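Local coordinates for protein dnab-like replicative helicase (Bacillus phage SPP1, PDB 3BH0) that probably hydrolyses ATP, as other DnaB-family replicative helicases do, to unwind DNA in the 5'-3' direction, and is represented here by its ATPase domain, at residues Asn165-Lys170 against Val183-Asp188; Asp96-Leu101 against Arg172-Lys177; Phe70-Ala75 against Asp188-Leu193; Phe84-Ala89 against Lys109-Arg114. All blocks are in the same frame, centred on the assembly; numbering follows the deposited sequence.

All four contacts lie in the ATPase domain and are arranged about its central mixed sheet. Contact 1 and contact 2, with centres about 9 Å apart, both use helix 164-176. One sets it on strand 183-188, the other on the neighbouring strand 98-103. Contact 3 joins strand 70-74 to the loop after strand 183-188 and shares Asp188 with contact 1. Contact 4 pairs helices 81-93 and 108-119, which flank strand 98-103 in the chain; its centre is about 17 Å from that of contact 2. Along the chain, contacts 1, 2 and 4 fall within the span bridged by contact 3. Together they pack helices and a loop onto the core of a P-loop NTPase fold.

Contact 1. Residues Asn165-Lys170 against Val183-Asp188; sequences NYIWSK and VIVMID
Ile167 alone carries the helix side of this contact, and it meets Val185 and Ile187 on strand 183-188. All the contacts across it are apolar. The first is a methyl pair: CG2 of Ile167 lies 3.7 Å from CG1 of Val185, the two side chains passing at a slant. The second is looser and runs tip to tip, with Ile167 CD1 at 4.1 Å from Ile187 CD1. One side chain thus serves two strand positions through two branches. Its CG1 lies opposite the carbonyl carbon (chi1 -64°) and the CG1-CD1 arm is extended, which carries CD1 to Ile187 and leaves CG2 for Val185.

The nearest CA atoms, those of Ile167 and Val185, are 8.6 Å from each other, so the side chains fill the layer between helix and strand. All three residues are buried. His102 of strand 98-103 touches both Ile167 and Val185, and Leu213 of helix 202-220 packs on Ile187. On the strand's other face Met186 touches Ala85 and Ala89 of helix 81-93. Strand 154-157, helix 164-176 and, after a short loop, strand 183-188 form a beta-alpha-beta crossover that steps over strand 98-103, on the parallel part of the mixed sheet, as in P-loop NTPases.

Contact 2. Residues Asp96-Leu101 against Arg172-Lys177; sequences DDVVNL and RQTKRK
Thr174 faces Val98 and Asn100, two residues on the same face of strand 98-103. Its methyl meets the valine end to end, with Thr174 CG2 at 3.8 Å from Val98 CG1. The hydroxyl side of the threonine lies beside the amide of Asn100, the two side chains coming from opposite directions. The orientation of that amide is uncertain, so its O and N cannot be told apart with confidence. The threonine torsion sets its two branches: OG1 lies opposite the carbonyl carbon (chi1 -66°), while CG2 lies opposite the backbone N.

The next shell fixes the threonine. Thr174 OG1 is hydrogen-bonded to the carbonyl oxygen of Lys170, one turn earlier in helix 164-176, and the side chain also touches Val183 of the adjacent strand. On the strand side, Phe157 and Asn155 of strand 154-157 pack against Asn100.

The contact sets the C-terminal turn of the crossover helix 164-176 on strand 98-103, in the parallel part of the sheet and the core of the P-loop NTPase fold. It joins one apolar methyl pair to a polar neighbourhood. The buried threonine packs its methyl on Val98, its hydroxyl is held by Lys170 O of its own helix, and Asn100 lies beside that hydroxyl.

Contact 3. Residues Phe70-Ala75 against Asp188-Leu193; sequences FVLIAA and DYLQLL
The strand that leads into the apparent P-loop, 70-74, meets here the loop that follows strand 183-188. Leu190, in a short 3-10 turn of that loop, touches Phe70 and Leu72. A single methyl does the work: Leu190 CD1 is 4.3 Å from Phe70 CZ and also 4.3 Å from Leu72 CD1. It comes to the phenyl ring at its edge, near the ring plane, and does not lie over a face. Phe70 has CG opposite its backbone N (chi1 176°), which carries CZ out to the leucine. Leu72 likewise reaches it with the end of its side chain. Both spacings are loose for apolar contacts, and the nearest CA atoms, those of Leu72 and Leu190, are 9.2 Å apart.

Polar bonds hold the loop beyond this leucine: Gln191 bonds through NE2 to Ser228 and through OE1 to the backbone N of Gln229, and its backbone O accepts a bond from Arg202 NH2. Leu213 of helix 202-220 covers both Phe70 and Leu190. In the sheet, strand 223-228 lies between strands 70-74 and 183-188, and its Ala226 touches Leu190, while strand 259-265 borders 70-74 on its other edge.

Contact 4. Residues Phe84-Ala89 against Lys109-Arg114; sequences FALKQA and KENIKR
Both segments are regular helix, and their nearest CA atoms, Leu86 and Arg114, stand 8.0 Å apart. Leu86 projects from helix 81-93 and is met by two residues of helix 108-119, Asn111 and Arg114, one turn from each other. Its two methyls are divided between them. Leu86 CD1 lies 3.5 Å from Arg114 CD and 3.9 Å from Arg114 CB, so it rests on the aliphatic part of the arginine. The two side chains cross at about a right angle. The arginine chain is extended from CG to NE (chi2 178°, chi3 174°), which lays its methylenes by the leucine and takes the guanidinium onward. The other methyl, Leu86 CD2, lies 3.9 Å from Asn111 OD1.

The asparagine has its polar work elsewhere: Asn111 ND2 bonds to the carbonyl oxygen of Gly107 and, weakly, to Ser103 OG. Leu101 packs against both Leu86 and Asn111, so the helices meet beside strand 98-103. Arg114 also reaches the apparent P-loop, which runs from the end of strand 70-74 into helix 81-93. The chemistry is thus mainly hydrophobic: one methyl rests on the arginine's methylenes, the other lies against the amide oxygen of Asn111.

Contact 1. Residues Asn165-Lys170 against Val183-Asp188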
loop_
_atom_site.group_PDB
_atom_site.type_symbol
_atom_site.label_atom_id
_atom_site.label_comp_id
_atom_site.label_asym_id
_atom_site.label_seq_id
_atom_site.Cartn_x
_atom_site.Cartn_y
_atom_site.Cartn_z
ATOM N N ASN A 165 13.741 -11.747 -4.865
ATOM C CA ASN A 165 14.234 -12.983 -4.290
ATOM C C ASN A 165 14.412 -12.842 -2.788
ATOM O O ASN A 165 13.910 -13.657 -2.005
ATOM C CB ASN A 165 15.560 -13.350 -4.953
ATOM C CG ASN A 165 15.782 -14.833 -4.998
ATOM O OD1 ASN A 165 16.155 -15.451 -3.986
ATOM N ND2 ASN A 165 15.552 -15.429 -6.170
ATOM N N TYR A 166 15.094 -11.768 -2.396
ATOM C CA TYR A 166 15.277 -11.423 -0.993
ATOM C C TYR A 166 13.938 -11.327 -0.272
ATOM O O TYR A 166 13.794 -11.811 0.843
ATOM C CB TYR A 166 16.072 -10.116 -0.875
ATOM C CG TYR A 166 16.214 -9.609 0.536
ATOM C CD1 TYR A 166 17.355 -9.887 1.286
ATOM C CD2 TYR A 166 15.196 -8.850 1.133
ATOM C CE1 TYR A 166 17.474 -9.416 2.609
ATOM C CE2 TYR A 166 15.304 -8.388 2.432
ATOM C CZ TYR A 166 16.441 -8.666 3.160
ATOM O OH TYR A 166 16.536 -8.203 4.450
ATOM N N ILE A 167 12.956 -10.704 -0.914
ATOM C CA ILE A 167 11.644 -10.475 -0.285
ATOM C C ILE A 167 10.832 -11.760 -0.205
ATOM O O ILE A 167 10.092 -11.978 0.765
ATOM C CB ILE A 167 10.848 -9.347 -1.008
ATOM C CG1 ILE A 167 11.601 -8.011 -0.868
ATOM C CG2 ILE A 167 9.404 -9.279 -0.509
ATOM C CD1 ILE A 167 10.969 -6.842 -1.575
ATOM N N TRP A 168 10.968 -12.588 -1.243
ATOM C CA TRP A 168 10.431 -13.950 -1.283
ATOM C C TRP A 168 10.810 -14.709 -0.028
ATOM O O TRP A 168 9.959 -15.251 0.673
ATOM C CB TRP A 168 11.005 -14.706 -2.497
ATOM C CG TRP A 168 10.197 -15.904 -2.883
ATOM C CD1 TRP A 168 9.990 -17.029 -2.137
ATOM C CD2 TRP A 168 9.474 -16.092 -4.107
ATOM N NE1 TRP A 168 9.183 -17.906 -2.816
ATOM C CE2 TRP A 168 8.845 -17.356 -4.028
ATOM C CE3 TRP A 168 9.303 -15.319 -5.266
ATOM C CZ2 TRP A 168 8.048 -17.875 -5.074
ATOM C CZ3 TRP A 168 8.520 -15.834 -6.311
ATOM C CH2 TRP A 168 7.898 -17.107 -6.202
ATOM N N SER A 169 12.109 -14.745 0.235
ATOM C CA SER A 169 12.659 -15.390 1.419
ATOM C C SER A 169 11.988 -14.946 2.733
ATOM O O SER A 169 11.603 -15.782 3.554
ATOM C CB SER A 169 14.164 -15.151 1.462
ATOM O OG SER A 169 14.743 -15.842 2.549
ATOM N N LYS A 170 11.816 -13.631 2.899
ATOM C CA LYS A 170 11.244 -13.056 4.120
ATOM C C LYS A 170 9.755 -13.311 4.272
ATOM O O LYS A 170 9.260 -13.510 5.373
ATOM C CB LYS A 170 11.537 -11.558 4.191
ATOM C CG LYS A 170 13.013 -11.219 4.032
ATOM C CD LYS A 170 13.840 -11.607 5.272
ATOM C CE LYS A 170 15.311 -11.467 4.977
ATOM N NZ LYS A 170 16.144 -11.482 6.212
ATOM N N VAL A 183 -0.766 -12.706 5.247
ATOM C CA VAL A 183 0.390 -11.797 5.187
ATOM C C VAL A 183 0.220 -10.783 4.049
ATOM O O VAL A 183 -0.282 -11.118 2.972
ATOM C CB VAL A 183 1.716 -12.594 4.971
ATOM C CG1 VAL A 183 2.935 -11.679 4.860
ATOM C CG2 VAL A 183 1.935 -13.604 6.084
ATOM N N ILE A 184 0.642 -9.541 4.287
ATOM C CA ILE A 184 0.570 -8.503 3.259
ATOM C C ILE A 184 1.960 -7.922 3.069
ATOM O O ILE A 184 2.556 -7.424 4.015
ATOM C CB ILE A 184 -0.445 -7.403 3.639
ATOM C CG1 ILE A 184 -1.826 -8.016 3.869
ATOM C CG2 ILE A 184 -0.499 -6.290 2.556
ATOM C CD1 ILE A 184 -2.385 -7.745 5.233
ATOM N N VAL A 185 2.483 -7.995 1.851
ATOM C CA VAL A 185 3.836 -7.503 1.576
ATOM C C VAL A 185 3.778 -6.108 0.952
ATOM O O VAL A 185 3.354 -5.956 -0.186
ATOM C CB VAL A 185 4.623 -8.510 0.692
ATOM C CG1 VAL A 185 6.077 -8.090 0.508
ATOM C CG2 VAL A 185 4.539 -9.913 1.315
ATOM N N MET A 186 4.179 -5.094 1.720
ATOM C CA MET A 186 4.218 -3.711 1.231
ATOM C C MET A 186 5.631 -3.349 0.822
ATOM O O MET A 186 6.573 -3.540 1.594
ATOM C CB MET A 186 3.756 -2.715 2.294
ATOM C CG MET A 186 2.299 -2.791 2.685
ATOM S SD MET A 186 1.674 -1.175 3.229
ATOM C CE MET A 186 1.221 -0.451 1.650
ATOM N N ILE A 187 5.790 -2.809 -0.380
ATOM C CA ILE A 187 7.116 -2.440 -0.840
ATOM C C ILE A 187 7.266 -0.921 -1.039
ATOM O O ILE A 187 6.712 -0.356 -1.995
ATOM C CB ILE A 187 7.524 -3.276 -2.063
ATOM C CG1 ILE A 187 7.276 -4.763 -1.742
ATOM C CG2 ILE A 187 8.993 -2.993 -2.460
ATOM C CD1 ILE A 187 7.246 -5.680 -2.901
ATOM N N ASP A 188 7.988 -0.254 -0.123
ATOM C CA ASP A 188 8.245 1.184 -0.320
ATOM C C ASP A 188 9.153 1.389 -1.481
ATOM O O ASP A 188 10.378 1.516 -1.414
ATOM C CB ASP A 188 8.675 2.012 0.888
ATOM C CG ASP A 188 8.605 3.551 0.601
ATOM O OD1 ASP A 188 8.351 3.977 -0.567
ATOM O OD2 ASP A 188 8.819 4.341 1.545
#

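Contact 2. Residues Asp96-Leu101 against Arg172-Lys177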
loop_
_atom_site.group_PDB
_atom_site.type_symbol
_atom_site.label_atom_id
_atom_site.label_comp_id
_atom_site.label_asym_id
_atom_site.label_seq_id
_atom_site.Cartn_x
_atom_site.Cartn_y
_atom_site.Cartn_z
ATOM N N ASP A 96 -5.929 -7.691 12.482
ATOM C CA ASP A 96 -5.025 -8.758 12.936
ATOM C C ASP A 96 -4.399 -9.544 11.772
ATOM O O ASP A 96 -3.982 -10.701 11.926
ATOM C CB ASP A 96 -5.685 -9.683 13.968
ATOM C CG ASP A 96 -4.677 -10.253 14.964
ATOM O OD1 ASP A 96 -4.276 -11.435 14.791
ATOM O OD2 ASP A 96 -4.274 -9.512 15.906
ATOM N N ASP A 97 -4.327 -8.900 10.609
ATOM C CA ASP A 97 -3.546 -9.416 9.500
ATOM C C ASP A 97 -2.106 -8.989 9.743
ATOM O O ASP A 97 -1.859 -8.085 10.560
ATOM C CB ASP A 97 -4.080 -8.883 8.171
ATOM C CG ASP A 97 -5.484 -9.388 7.864
ATOM O OD1 ASP A 97 -5.669 -10.623 7.824
ATOM O OD2 ASP A 97 -6.401 -8.557 7.668
ATOM N N VAL A 98 -1.169 -9.651 9.061
ATOM C CA VAL A 98 0.265 -9.416 9.231
ATOM C C VAL A 98 0.822 -8.586 8.072
ATOM O O VAL A 98 0.691 -8.966 6.909
ATOM C CB VAL A 98 1.041 -10.760 9.344
ATOM C CG1 VAL A 98 2.547 -10.530 9.502
ATOM C CG2 VAL A 98 0.513 -11.587 10.508
ATOM N N VAL A 99 1.442 -7.455 8.402
ATOM C CA VAL A 99 2.020 -6.562 7.402
ATOM C C VAL A 99 3.552 -6.579 7.427
ATOM O O VAL A 99 4.164 -6.282 8.444
ATOM C CB VAL A 99 1.498 -5.110 7.549
ATOM C CG1 VAL A 99 2.006 -4.243 6.392
ATOM C CG2 VAL A 99 -0.035 -5.079 7.606
ATOM N N ASN A 100 4.150 -6.951 6.299
ATOM C CA ASN A 100 5.584 -6.885 6.101
ATOM C C ASN A 100 5.887 -5.668 5.237
ATOM O O ASN A 100 5.578 -5.643 4.047
ATOM C CB ASN A 100 6.089 -8.133 5.381
ATOM C CG ASN A 100 6.394 -9.299 6.318
ATOM O OD1 ASN A 100 6.145 -9.240 7.519
ATOM N ND2 ASN A 100 6.950 -10.370 5.751
ATOM N N LEU A 101 6.483 -4.653 5.844
ATOM C CA LEU A 101 6.831 -3.444 5.118
ATOM C C LEU A 101 8.292 -3.479 4.721
ATOM O O LEU A 101 9.179 -3.506 5.577
ATOM C CB LEU A 101 6.516 -2.198 5.939
ATOM C CG LEU A 101 7.176 -0.896 5.475
ATOM C CD1 LEU A 101 6.754 -0.448 4.052
ATOM C CD2 LEU A 101 6.936 0.209 6.513
ATOM N N ARG A 172 8.055 -15.960 3.173
ATOM C CA ARG A 172 7.936 -17.359 3.610
ATOM C C ARG A 172 8.259 -17.483 5.086
ATOM O O ARG A 172 7.447 -17.985 5.884
ATOM C CB ARG A 172 8.873 -18.253 2.797
ATOM C CG ARG A 172 8.518 -18.311 1.322
ATOM C CD ARG A 172 9.240 -19.433 0.628
ATOM N NE ARG A 172 8.941 -20.720 1.255
ATOM C CZ ARG A 172 9.842 -21.678 1.459
ATOM N NH1 ARG A 172 11.101 -21.495 1.094
ATOM N NH2 ARG A 172 9.477 -22.815 2.036
ATOM N N GLN A 173 9.450 -17.000 5.433
ATOM C CA GLN A 173 9.906 -16.849 6.807
ATOM C C GLN A 173 8.828 -16.261 7.727
ATOM O O GLN A 173 8.637 -16.758 8.826
ATOM C CB GLN A 173 11.188 -16.004 6.810
ATOM C CG GLN A 173 11.963 -16.030 8.105
ATOM C CD GLN A 173 13.183 -15.123 8.085
ATOM O OE1 GLN A 173 13.984 -15.140 7.143
ATOM N NE2 GLN A 173 13.339 -14.334 9.143
ATOM N N THR A 174 8.117 -15.229 7.271
ATOM C CA THR A 174 6.994 -14.624 8.032
ATOM C C THR A 174 5.775 -15.536 8.087
ATOM O O THR A 174 5.077 -15.606 9.097
ATOM C CB THR A 174 6.554 -13.234 7.440
ATOM O OG1 THR A 174 7.608 -12.281 7.600
ATOM C CG2 THR A 174 5.298 -12.691 8.118
ATOM N N LYS A 175 5.499 -16.202 6.977
ATOM C CA LYS A 175 4.380 -17.133 6.889
ATOM C C LYS A 175 4.540 -18.210 7.948
ATOM O O LYS A 175 3.661 -18.411 8.780
ATOM C CB LYS A 175 4.342 -17.767 5.500
ATOM C CG LYS A 175 3.493 -17.033 4.493
ATOM C CD LYS A 175 3.249 -17.968 3.326
ATOM C CE LYS A 175 1.768 -18.212 3.131
ATOM N NZ LYS A 175 1.585 -19.293 2.126
ATOM N N ARG A 176 5.689 -18.876 7.919
ATOM C CA ARG A 176 6.028 -19.915 8.896
ATOM C C ARG A 176 5.835 -19.474 10.349
ATOM O O ARG A 176 5.416 -20.275 11.192
ATOM C CB ARG A 176 7.468 -20.372 8.680
ATOM C CG ARG A 176 7.723 -21.829 9.032
ATOM C CD ARG A 176 9.190 -22.181 8.755
ATOM N NE ARG A 176 10.075 -21.106 9.206
ATOM C CZ ARG A 176 10.841 -21.160 10.294
ATOM N NH1 ARG A 176 10.867 -22.262 11.049
ATOM N NH2 ARG A 176 11.590 -20.106 10.621
ATOM N N LYS A 177 6.123 -18.204 10.633
ATOM C CA LYS A 177 6.029 -17.670 11.994
ATOM C C LYS A 177 4.643 -17.114 12.327
ATOM O O LYS A 177 4.403 -16.658 13.440
ATOM C CB LYS A 177 7.134 -16.632 12.243
ATOM C CG LYS A 177 8.538 -17.239 12.289
ATOM C CD LYS A 177 9.638 -16.190 12.125
ATOM C CE LYS A 177 11.016 -16.861 11.964
ATOM N NZ LYS A 177 12.197 -15.937 12.121
#

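Contact 3. Residues Phe70-Ala75 against Asp188-Leu193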
loop_
_atom_site.group_PDB
_atom_site.type_symbol
_atom_site.label_atom_id
_atom_site.label_comp_id
_atom_site.label_asym_id
_atom_site.label_seq_id
_atom_site.Cartn_x
_atom_site.Cartn_y
_atom_site.Cartn_z
ATOM N N PHE A 70 -1.950 -8.498 -6.627
ATOM C CA PHE A 70 -0.783 -7.663 -6.751
ATOM C C PHE A 70 -1.329 -6.256 -6.967
ATOM O O PHE A 70 -1.884 -5.946 -8.028
ATOM C CB PHE A 70 0.077 -8.140 -7.920
ATOM C CG PHE A 70 1.268 -7.289 -8.192
ATOM C CD1 PHE A 70 1.955 -6.666 -7.158
ATOM C CD2 PHE A 70 1.721 -7.125 -9.491
ATOM C CE1 PHE A 70 3.058 -5.878 -7.415
ATOM C CE2 PHE A 70 2.829 -6.330 -9.761
ATOM C CZ PHE A 70 3.499 -5.711 -8.717
ATOM N N VAL A 71 -1.223 -5.427 -5.933
ATOM C CA VAL A 71 -1.740 -4.070 -6.004
ATOM C C VAL A 71 -0.644 -3.019 -6.014
ATOM O O VAL A 71 0.367 -3.115 -5.322
ATOM C CB VAL A 71 -2.922 -3.784 -5.001
ATOM C CG1 VAL A 71 -3.105 -4.904 -4.031
ATOM C CG2 VAL A 71 -2.781 -2.462 -4.282
ATOM N N LEU A 72 -0.866 -2.040 -6.877
ATOM C CA LEU A 72 0.051 -0.960 -7.135
ATOM C C LEU A 72 -0.546 0.369 -6.646
ATOM O O LEU A 72 -1.691 0.689 -6.927
ATOM C CB LEU A 72 0.336 -0.916 -8.636
ATOM C CG LEU A 72 1.641 -0.264 -9.049
ATOM C CD1 LEU A 72 2.814 -1.220 -8.753
ATOM C CD2 LEU A 72 1.581 0.098 -10.516
ATOM N N ILE A 73 0.242 1.102 -5.870
ATOM C CA ILE A 73 -0.105 2.445 -5.427
ATOM C C ILE A 73 0.933 3.345 -6.063
ATOM O O ILE A 73 2.082 3.396 -5.625
ATOM C CB ILE A 73 -0.085 2.602 -3.876
ATOM C CG1 ILE A 73 -1.106 1.662 -3.227
ATOM C CG2 ILE A 73 -0.414 4.030 -3.494
ATOM C CD1 ILE A 73 -0.977 1.544 -1.734
ATOM N N ALA A 74 0.515 4.018 -7.121
ATOM C CA ALA A 74 1.382 4.918 -7.843
ATOM C C ALA A 74 0.934 6.389 -7.742
ATOM O O ALA A 74 -0.250 6.714 -7.748
ATOM C CB ALA A 74 1.511 4.474 -9.287
ATOM N N ALA A 75 1.899 7.282 -7.616
ATOM C CA ALA A 75 1.592 8.710 -7.521
ATOM C C ALA A 75 2.849 9.503 -7.752
ATOM O O ALA A 75 3.943 9.033 -7.476
ATOM C CB ALA A 75 1.004 9.059 -6.147
ATOM N N ASP A 188 7.988 -0.254 -0.123
ATOM C CA ASP A 188 8.245 1.184 -0.320
ATOM C C ASP A 188 9.153 1.389 -1.481
ATOM O O ASP A 188 10.378 1.516 -1.414
ATOM C CB ASP A 188 8.675 2.012 0.888
ATOM C CG ASP A 188 8.605 3.551 0.601
ATOM O OD1 ASP A 188 8.351 3.977 -0.567
ATOM O OD2 ASP A 188 8.819 4.341 1.545
ATOM N N TYR A 189 8.398 1.375 -2.558
ATOM C CA TYR A 189 8.684 1.705 -3.908
ATOM C C TYR A 189 9.538 0.782 -4.726
ATOM O O TYR A 189 10.686 0.486 -4.407
ATOM C CB TYR A 189 8.606 3.221 -4.197
ATOM C CG TYR A 189 9.784 3.978 -4.710
ATOM C CD1 TYR A 189 10.063 4.012 -6.074
ATOM C CD2 TYR A 189 10.539 4.781 -3.853
ATOM C CE1 TYR A 189 11.115 4.763 -6.564
ATOM C CE2 TYR A 189 11.593 5.549 -4.339
ATOM C CZ TYR A 189 11.870 5.531 -5.687
ATOM O OH TYR A 189 12.917 6.269 -6.160
ATOM N N LEU A 190 8.847 0.294 -5.752
ATOM C CA LEU A 190 9.216 -0.809 -6.584
ATOM C C LEU A 190 10.478 -0.559 -7.385
ATOM O O LEU A 190 11.278 -1.468 -7.554
ATOM C CB LEU A 190 8.036 -1.137 -7.515
ATOM C CG LEU A 190 8.137 -2.200 -8.620
ATOM C CD1 LEU A 190 6.793 -2.890 -8.746
ATOM C CD2 LEU A 190 8.571 -1.611 -9.966
ATOM N N GLN A 191 10.654 0.673 -7.847
ATOM C CA GLN A 191 11.715 1.006 -8.797
ATOM C C GLN A 191 13.071 1.142 -8.121
ATOM O O GLN A 191 14.068 1.461 -8.776
ATOM C CB GLN A 191 11.381 2.288 -9.574
ATOM C CG GLN A 191 10.253 2.131 -10.597
ATOM C CD GLN A 191 8.847 2.298 -9.999
ATOM O OE1 GLN A 191 8.677 2.602 -8.813
ATOM N NE2 GLN A 191 7.834 2.105 -10.839
ATOM N N LEU A 192 13.079 0.896 -6.816
ATOM C CA LEU A 192 14.275 0.842 -5.998
ATOM C C LEU A 192 14.770 -0.603 -5.807
ATOM O O LEU A 192 15.896 -0.830 -5.342
ATOM C CB LEU A 192 13.979 1.470 -4.618
ATOM C CG LEU A 192 14.680 2.768 -4.192
ATOM C CD1 LEU A 192 14.674 3.794 -5.306
ATOM C CD2 LEU A 192 14.087 3.358 -2.913
ATOM N N LEU A 193 13.928 -1.574 -6.156
ATOM C CA LEU A 193 14.262 -2.990 -5.958
ATOM C C LEU A 193 15.460 -3.407 -6.811
ATOM O O LEU A 193 15.637 -2.915 -7.918
ATOM C CB LEU A 193 13.059 -3.893 -6.255
ATOM C CG LEU A 193 11.919 -3.903 -5.233
ATOM C CD1 LEU A 193 10.667 -4.575 -5.787
ATOM C CD2 LEU A 193 12.336 -4.553 -3.927
#

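Contact 4. Residues Phe84-Ala89 against Lys109-Arg114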
loop_
_atom_site.group_PDB
_atom_site.type_symbol
_atom_site.label_atom_id
_atom_site.label_comp_id
_atom_site.label_asym_id
_atom_site.label_seq_id
_atom_site.Cartn_x
_atom_site.Cartn_y
_atom_site.Cartn_z
ATOM N N PHE A 84 -0.361 7.346 2.917
ATOM C CA PHE A 84 -1.487 6.511 2.495
ATOM C C PHE A 84 -1.196 5.018 2.656
ATOM O O PHE A 84 -2.049 4.256 3.147
ATOM C CB PHE A 84 -1.836 6.846 1.042
ATOM C CG PHE A 84 -2.911 5.995 0.450
ATOM C CD1 PHE A 84 -4.253 6.262 0.704
ATOM C CD2 PHE A 84 -2.594 4.959 -0.403
ATOM C CE1 PHE A 84 -5.258 5.482 0.127
ATOM C CE2 PHE A 84 -3.591 4.178 -0.980
ATOM C CZ PHE A 84 -4.925 4.446 -0.709
ATOM N N ALA A 85 -0.000 4.606 2.237
ATOM C CA ALA A 85 0.434 3.227 2.422
ATOM C C ALA A 85 0.543 2.857 3.909
ATOM O O ALA A 85 0.038 1.810 4.333
ATOM C CB ALA A 85 1.750 2.981 1.697
ATOM N N LEU A 86 1.180 3.714 4.705
ATOM C CA LEU A 86 1.316 3.421 6.141
ATOM C C LEU A 86 -0.038 3.398 6.826
ATOM O O LEU A 86 -0.273 2.598 7.725
ATOM C CB LEU A 86 2.293 4.371 6.854
ATOM C CG LEU A 86 3.780 4.210 6.486
ATOM C CD1 LEU A 86 4.573 5.398 6.927
ATOM C CD2 LEU A 86 4.420 2.930 7.019
ATOM N N LYS A 87 -0.942 4.253 6.368
ATOM C CA LYS A 87 -2.282 4.295 6.928
ATOM C C LYS A 87 -2.891 2.905 6.752
ATOM O O LYS A 87 -3.237 2.247 7.729
ATOM C CB LYS A 87 -3.091 5.406 6.264
ATOM C CG LYS A 87 -4.516 5.549 6.740
ATOM C CD LYS A 87 -4.602 5.886 8.208
ATOM C CE LYS A 87 -6.051 5.812 8.667
ATOM N NZ LYS A 87 -6.161 6.310 10.064
ATOM N N GLN A 88 -2.953 2.457 5.500
ATOM C CA GLN A 88 -3.336 1.092 5.139
ATOM C C GLN A 88 -2.641 0.020 5.963
ATOM O O GLN A 88 -3.304 -0.865 6.499
ATOM C CB GLN A 88 -3.096 0.824 3.652
ATOM C CG GLN A 88 -4.024 1.588 2.745
ATOM C CD GLN A 88 -4.268 0.907 1.413
ATOM O OE1 GLN A 88 -4.374 1.571 0.381
ATOM N NE2 GLN A 88 -4.364 -0.415 1.421
ATOM N N ALA A 89 -1.318 0.095 6.071
ATOM C CA ALA A 89 -0.569 -0.905 6.825
ATOM C C ALA A 89 -1.136 -1.087 8.230
ATOM O O ALA A 89 -1.291 -2.210 8.705
ATOM C CB ALA A 89 0.907 -0.548 6.888
ATOM N N LYS A 109 13.225 3.237 12.077
ATOM C CA LYS A 109 13.033 4.371 12.973
ATOM C C LYS A 109 12.100 5.411 12.346
ATOM O O LYS A 109 11.139 5.852 12.974
ATOM C CB LYS A 109 14.375 5.038 13.302
ATOM C CG LYS A 109 15.269 4.301 14.295
ATOM C CD LYS A 109 16.107 5.312 15.078
ATOM C CE LYS A 109 17.468 4.776 15.407
ATOM N NZ LYS A 109 18.320 4.706 14.203
ATOM N N GLU A 110 12.396 5.776 11.100
ATOM C CA GLU A 110 11.660 6.786 10.355
ATOM C C GLU A 110 10.216 6.392 10.052
ATOM O O GLU A 110 9.334 7.222 10.112
ATOM C CB GLU A 110 12.400 7.075 9.061
ATOM C CG GLU A 110 12.404 8.522 8.668
ATOM C CD GLU A 110 13.447 8.832 7.590
ATOM O OE1 GLU A 110 14.599 8.336 7.689
ATOM O OE2 GLU A 110 13.119 9.587 6.650
ATOM N N ASN A 111 9.997 5.124 9.719
ATOM C CA ASN A 111 8.662 4.555 9.536
ATOM C C ASN A 111 7.877 4.555 10.829
ATOM O O ASN A 111 6.703 4.893 10.846
ATOM C CB ASN A 111 8.748 3.112 8.984
ATOM C CG ASN A 111 9.126 3.065 7.503
ATOM O OD1 ASN A 111 8.280 3.233 6.634
ATOM N ND2 ASN A 111 10.402 2.847 7.218
ATOM N N ILE A 112 8.541 4.162 11.913
ATOM C CA ILE A 112 7.919 4.044 13.240
ATOM C C ILE A 112 7.446 5.396 13.784
ATOM O O ILE A 112 6.365 5.479 14.373
ATOM C CB ILE A 112 8.860 3.311 14.254
ATOM C CG1 ILE A 112 8.955 1.830 13.901
ATOM C CG2 ILE A 112 8.348 3.446 15.685
ATOM C CD1 ILE A 112 10.120 1.120 14.525
ATOM N N LYS A 113 8.237 6.448 13.576
ATOM C CA LYS A 113 7.819 7.798 13.992
ATOM C C LYS A 113 6.557 8.238 13.261
ATOM O O LYS A 113 5.640 8.760 13.887
ATOM C CB LYS A 113 8.943 8.828 13.850
ATOM C CG LYS A 113 9.964 8.770 14.996
ATOM C CD LYS A 113 11.125 9.734 14.765
ATOM C CE LYS A 113 12.065 9.831 15.978
ATOM N NZ LYS A 113 13.161 8.831 15.930
ATOM N N ARG A 114 6.486 7.978 11.954
ATOM C CA ARG A 114 5.260 8.277 11.207
ATOM C C ARG A 114 4.049 7.512 11.750
ATOM O O ARG A 114 2.955 8.068 11.884
ATOM C CB ARG A 114 5.414 7.953 9.730
ATOM C CG ARG A 114 6.290 8.860 8.952
ATOM C CD ARG A 114 6.324 8.329 7.546
ATOM N NE ARG A 114 7.044 9.207 6.643
ATOM C CZ ARG A 114 6.485 9.879 5.638
ATOM N NH1 ARG A 114 5.174 9.774 5.392
ATOM N NH2 ARG A 114 7.257 10.654 4.872
#